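Local coordinates for protein 3-hydroxyisobutyrate dehydrogenase (Salmonella typhimurium, PDB 3G0O) that probably oxidises L-threonate to 2-oxo-tetronate, using NAD(+) in preference to NADP(+) as the hydride acceptor, at residues 183-195 against 262-274. Sequence-based numbering, arbitrary orientation.
Sequences QLLAGVHIAAAAE and PLPLASTALNMFT
The Phe273 ring meets helix 174-202 with its rim: Gly187 O lies in the ring plane, 3.4 Å from Phe273 CE2, and Ile190 comes to the same edge, its CG2 3.8 Å from Phe273 CZ. Ala191 CB approaches obliquely, while Phe245 of helix 242-258 meets the ring with its plane turned by about 25°. The Gly187 carbonyl O that receives the ring edge at CE2 also accepts the helical bond from Ala191 N. One turn earlier, Ala269 CB faces Val188 and Ala191, and this is where the backbones come nearest, 5.5 Å between Val188 CA and Ala269 CA. The short alanines and Gly187 at the crossing fit an axis separation of 9.0 Å at 63°. Val188 reaches across with CG2, which lies 4.0 Å from Ala266 CA. Leu184 places its CG 3.8 Å from Ala266 CB. Selenomethionine Met272 bends at chi3 (73°), placing its SE and CE against Ala191 CB, each at 4.0 Å. Its CE also passes Glu195, whose carboxylate is held by Leu265 N and Ala266 N of the second subunit; the reciprocal bonds make the pairing symmetric. No hydrogen bond joins the two segments, so the crossing, within the all-helical C-terminal domain, rests mainly on apolar packing, with the ring edge against the Gly187 carbonyl, whereas the buried Glu195 carboxylate is met across the dimer by two backbone N-H groups in the first turn of helix 264-281, which may favour the carboxylate form.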
loop_
_atom_site.group_PDB
_atom_site.type_symbol
_atom_site.label_atom_id
_atom_site.label_comp_id
_atom_site.label_asym_id
_atom_site.label_seq_id
_atom_site.Cartn_x
_atom_site.Cartn_y
_atom_site.Cartn_z
ATOM N N GLN A 183 -8.919 -8.871 -1.905
ATOM C CA GLN A 183 -7.822 -9.734 -2.336
ATOM C C GLN A 183 -7.192 -9.289 -3.651
ATOM O O GLN A 183 -6.046 -9.637 -3.938
ATOM C CB GLN A 183 -8.282 -11.189 -2.439
ATOM C CG GLN A 183 -8.580 -11.839 -1.096
ATOM C CD GLN A 183 -7.450 -11.672 -0.093
ATOM O OE1 GLN A 183 -7.375 -10.667 0.613
ATOM N NE2 GLN A 183 -6.557 -12.659 -0.029
ATOM N N LEU A 184 -7.939 -8.529 -4.447
ATOM C CA LEU A 184 -7.408 -8.012 -5.702
ATOM C C LEU A 184 -6.260 -7.081 -5.302
ATOM O O LEU A 184 -5.156 -7.162 -5.844
ATOM C CB LEU A 184 -8.489 -7.228 -6.465
ATOM C CG LEU A 184 -8.125 -6.602 -7.826
ATOM C CD1 LEU A 184 -9.402 -6.188 -8.548
ATOM C CD2 LEU A 184 -7.206 -5.398 -7.650
ATOM N N LEU A 185 -6.524 -6.210 -4.333
ATOM C CA LEU A 185 -5.507 -5.274 -3.862
ATOM C C LEU A 185 -4.343 -5.995 -3.178
ATOM O O LEU A 185 -3.181 -5.710 -3.455
ATOM C CB LEU A 185 -6.133 -4.256 -2.905
ATOM C CG LEU A 185 -7.026 -3.197 -3.569
ATOM C CD1 LEU A 185 -7.778 -2.404 -2.514
ATOM C CD2 LEU A 185 -6.162 -2.276 -4.422
ATOM N N ALA A 186 -4.653 -6.930 -2.286
ATOM C CA ALA A 186 -3.608 -7.668 -1.583
ATOM C C ALA A 186 -2.695 -8.366 -2.592
ATOM O O ALA A 186 -1.474 -8.275 -2.502
ATOM C CB ALA A 186 -4.233 -8.700 -0.637
ATOM N N GLY A 187 -3.303 -9.049 -3.561
ATOM C CA GLY A 187 -2.532 -9.765 -4.564
ATOM C C GLY A 187 -1.693 -8.875 -5.459
ATOM O O GLY A 187 -0.515 -9.159 -5.697
ATOM N N VAL A 188 -2.299 -7.809 -5.971
ATOM C CA VAL A 188 -1.577 -6.890 -6.839
ATOM C C VAL A 188 -0.450 -6.213 -6.068
ATOM O O VAL A 188 0.640 -6.018 -6.599
ATOM C CB VAL A 188 -2.518 -5.812 -7.419
ATOM C CG1 VAL A 188 -1.706 -4.715 -8.101
ATOM C CG2 VAL A 188 -3.479 -6.452 -8.418
ATOM N N HIS A 189 -0.703 -5.866 -4.811
ATOM C CA HIS A 189 0.332 -5.209 -4.020
ATOM C C HIS A 189 1.538 -6.115 -3.771
ATOM O O HIS A 189 2.678 -5.658 -3.846
ATOM C CB HIS A 189 -0.251 -4.691 -2.703
ATOM C CG HIS A 189 -1.181 -3.528 -2.879
ATOM N ND1 HIS A 189 -2.031 -3.094 -1.886
ATOM C CD2 HIS A 189 -1.416 -2.730 -3.949
ATOM C CE1 HIS A 189 -2.754 -2.083 -2.336
ATOM N NE2 HIS A 189 -2.401 -1.844 -3.586
ATOM N N ILE A 190 1.312 -7.393 -3.492
ATOM C CA ILE A 190 2.452 -8.280 -3.284
ATOM C C ILE A 190 3.262 -8.362 -4.581
ATOM O O ILE A 190 4.487 -8.241 -4.566
ATOM C CB ILE A 190 2.025 -9.707 -2.878
ATOM C CG1 ILE A 190 1.383 -9.680 -1.484
ATOM C CG2 ILE A 190 3.251 -10.624 -2.867
ATOM C CD1 ILE A 190 0.764 -11.001 -1.059
ATOM N N ALA A 191 2.574 -8.552 -5.703
ATOM C CA ALA A 191 3.257 -8.655 -6.987
ATOM C C ALA A 191 3.985 -7.365 -7.365
ATOM O O ALA A 191 5.099 -7.409 -7.889
ATOM C CB ALA A 191 2.257 -9.050 -8.093
ATOM N N ALA A 192 3.362 -6.218 -7.104
ATOM C CA ALA A 192 3.983 -4.938 -7.423
ATOM C C ALA A 192 5.224 -4.741 -6.556
ATOM O O ALA A 192 6.248 -4.258 -7.031
ATOM C CB ALA A 192 2.988 -3.793 -7.202
ATOM N N ALA A 193 5.135 -5.127 -5.286
ATOM C CA ALA A 193 6.278 -4.994 -4.386
ATOM C C ALA A 193 7.432 -5.824 -4.945
ATOM O O ALA A 193 8.569 -5.350 -5.033
ATOM C CB ALA A 193 5.908 -5.480 -2.982
ATOM N N ALA A 194 7.127 -7.060 -5.336
ATOM C CA ALA A 194 8.137 -7.957 -5.881
ATOM C C ALA A 194 8.763 -7.383 -7.141
ATOM O O ALA A 194 9.978 -7.433 -7.321
ATOM C CB ALA A 194 7.525 -9.317 -6.182
ATOM N N GLU A 195 7.928 -6.839 -8.020
ATOM C CA GLU A 195 8.421 -6.261 -9.260
ATOM C C GLU A 195 9.394 -5.125 -8.966
ATOM O O GLU A 195 10.475 -5.056 -9.553
ATOM C CB GLU A 195 7.249 -5.752 -10.106
ATOM C CG GLU A 195 7.648 -5.162 -11.452
ATOM C CD GLU A 195 6.448 -4.932 -12.345
ATOM O OE1 GLU A 195 5.702 -5.905 -12.596
ATOM O OE2 GLU A 195 6.248 -3.785 -12.792
ATOM N N PRO A 262 -13.157 -5.386 -17.013
ATOM C CA PRO A 262 -11.745 -5.691 -17.276
ATOM C C PRO A 262 -10.824 -5.427 -16.091
ATOM O O PRO A 262 -11.031 -4.468 -15.345
ATOM C CB PRO A 262 -11.420 -4.781 -18.448
ATOM C CG PRO A 262 -12.167 -3.514 -18.056
ATOM C CD PRO A 262 -13.516 -4.061 -17.558
ATOM N N LEU A 263 -9.803 -6.269 -15.940
ATOM C CA LEU A 263 -8.840 -6.133 -14.852
ATOM C C LEU A 263 -7.417 -6.147 -15.404
ATOM O O LEU A 263 -6.752 -7.182 -15.411
ATOM C CB LEU A 263 -9.002 -7.273 -13.841
ATOM C CG LEU A 263 -10.342 -7.407 -13.112
ATOM C CD1 LEU A 263 -10.275 -8.588 -12.165
ATOM C CD2 LEU A 263 -10.666 -6.129 -12.355
ATOM N N PRO A 264 -6.934 -4.991 -15.876
ATOM C CA PRO A 264 -5.574 -4.922 -16.424
ATOM C C PRO A 264 -4.507 -5.390 -15.424
ATOM O O PRO A 264 -3.674 -6.241 -15.740
ATOM C CB PRO A 264 -5.424 -3.445 -16.781
ATOM C CG PRO A 264 -6.833 -3.040 -17.124
ATOM C CD PRO A 264 -7.641 -3.708 -16.040
ATOM N N LEU A 265 -4.545 -4.841 -14.213
ATOM C CA LEU A 265 -3.563 -5.192 -13.194
ATOM C C LEU A 265 -3.792 -6.531 -12.486
ATOM O O LEU A 265 -2.841 -7.271 -12.234
ATOM C CB LEU A 265 -3.470 -4.070 -12.157
ATOM C CG LEU A 265 -2.976 -2.722 -12.695
ATOM C CD1 LEU A 265 -3.186 -1.645 -11.635
ATOM C CD2 LEU A 265 -1.501 -2.814 -13.087
ATOM N N ALA A 266 -5.043 -6.851 -12.170
ATOM C CA ALA A 266 -5.342 -8.111 -11.484
ATOM C C ALA A 266 -5.084 -9.323 -12.366
ATOM O O ALA A 266 -4.704 -10.389 -11.865
ATOM C CB ALA A 266 -6.782 -8.127 -11.002
ATOM N N SER A 267 -5.292 -9.167 -13.673
ATOM C CA SER A 267 -5.062 -10.280 -14.591
ATOM C C SER A 267 -3.556 -10.496 -14.708
ATOM O O SER A 267 -3.086 -11.627 -14.833
ATOM C CB SER A 267 -5.678 -10.001 -15.975
ATOM O OG SER A 267 -5.028 -8.937 -16.648
ATOM N N THR A 268 -2.799 -9.405 -14.642
ATOM C CA THR A 268 -1.344 -9.493 -14.727
ATOM C C THR A 268 -0.803 -10.184 -13.476
ATOM O O THR A 268 0.030 -11.078 -13.570
ATOM C CB THR A 268 -0.702 -8.089 -14.854
ATOM O OG1 THR A 268 -1.154 -7.473 -16.066
ATOM C CG2 THR A 268 0.833 -8.189 -14.878
ATOM N N ALA A 269 -1.287 -9.774 -12.308
ATOM C CA ALA A 269 -0.833 -10.375 -11.057
ATOM C C ALA A 269 -1.159 -11.870 -11.031
ATOM O O ALA A 269 -0.350 -12.680 -10.578
ATOM C CB ALA A 269 -1.484 -9.670 -9.870
ATOM N N LEU A 270 -2.346 -12.235 -11.512
ATOM C CA LEU A 270 -2.724 -13.644 -11.538
ATOM C C LEU A 270 -1.729 -14.410 -12.404
ATOM O O LEU A 270 -1.277 -15.495 -12.034
ATOM C CB LEU A 270 -4.150 -13.833 -12.082
ATOM C CG LEU A 270 -4.545 -15.287 -12.381
ATOM C CD1 LEU A 270 -4.405 -16.135 -11.126
ATOM C CD2 LEU A 270 -5.985 -15.338 -12.906
ATOM N N ASN A 271 -1.376 -13.843 -13.554
ATOM C CA ASN A 271 -0.421 -14.508 -14.435
ATOM C C ASN A 271 0.936 -14.658 -13.758
ATOM O O ASN A 271 1.610 -15.672 -13.930
ATOM C CB ASN A 271 -0.244 -13.734 -15.742
ATOM C CG ASN A 271 -1.410 -13.916 -16.681
ATOM O OD1 ASN A 271 -2.043 -14.969 -16.706
ATOM N ND2 ASN A 271 -1.690 -12.898 -17.477
HETATM N N MSE A 272 1.335 -13.648 -12.991
HETATM C CA MSE A 272 2.622 -13.715 -12.299
HETATM C C MSE A 272 2.641 -14.813 -11.235
HETATM O O MSE A 272 3.573 -15.614 -11.181
HETATM C CB MSE A 272 2.958 -12.362 -11.669
HETATM C CG MSE A 272 3.264 -11.292 -12.704
HETATM SE SE MSE A 272 3.271 -9.500 -11.965
HETATM C CE MSE A 272 4.937 -9.584 -10.970
ATOM N N PHE A 273 1.615 -14.857 -10.394
ATOM C CA PHE A 273 1.561 -15.887 -9.366
ATOM C C PHE A 273 1.426 -17.263 -10.010
ATOM O O PHE A 273 1.986 -18.239 -9.523
ATOM C CB PHE A 273 0.400 -15.632 -8.403
ATOM C CG PHE A 273 0.685 -14.564 -7.381
ATOM C CD1 PHE A 273 1.558 -14.808 -6.323
ATOM C CD2 PHE A 273 0.075 -13.317 -7.469
ATOM C CE1 PHE A 273 1.818 -13.822 -5.364
ATOM C CE2 PHE A 273 0.328 -12.325 -6.516
ATOM C CZ PHE A 273 1.201 -12.580 -5.462
ATOM N N THR A 274 0.687 -17.338 -11.114
ATOM C CA THR A 274 0.516 -18.614 -11.803
ATOM C C THR A 274 1.869 -19.090 -12.344
ATOM O O THR A 274 2.199 -20.284 -12.273
ATOM C CB THR A 274 -0.518 -18.489 -12.949
ATOM O OG1 THR A 274 -1.807 -18.195 -12.391
ATOM C CG2 THR A 274 -0.607 -19.803 -13.744
#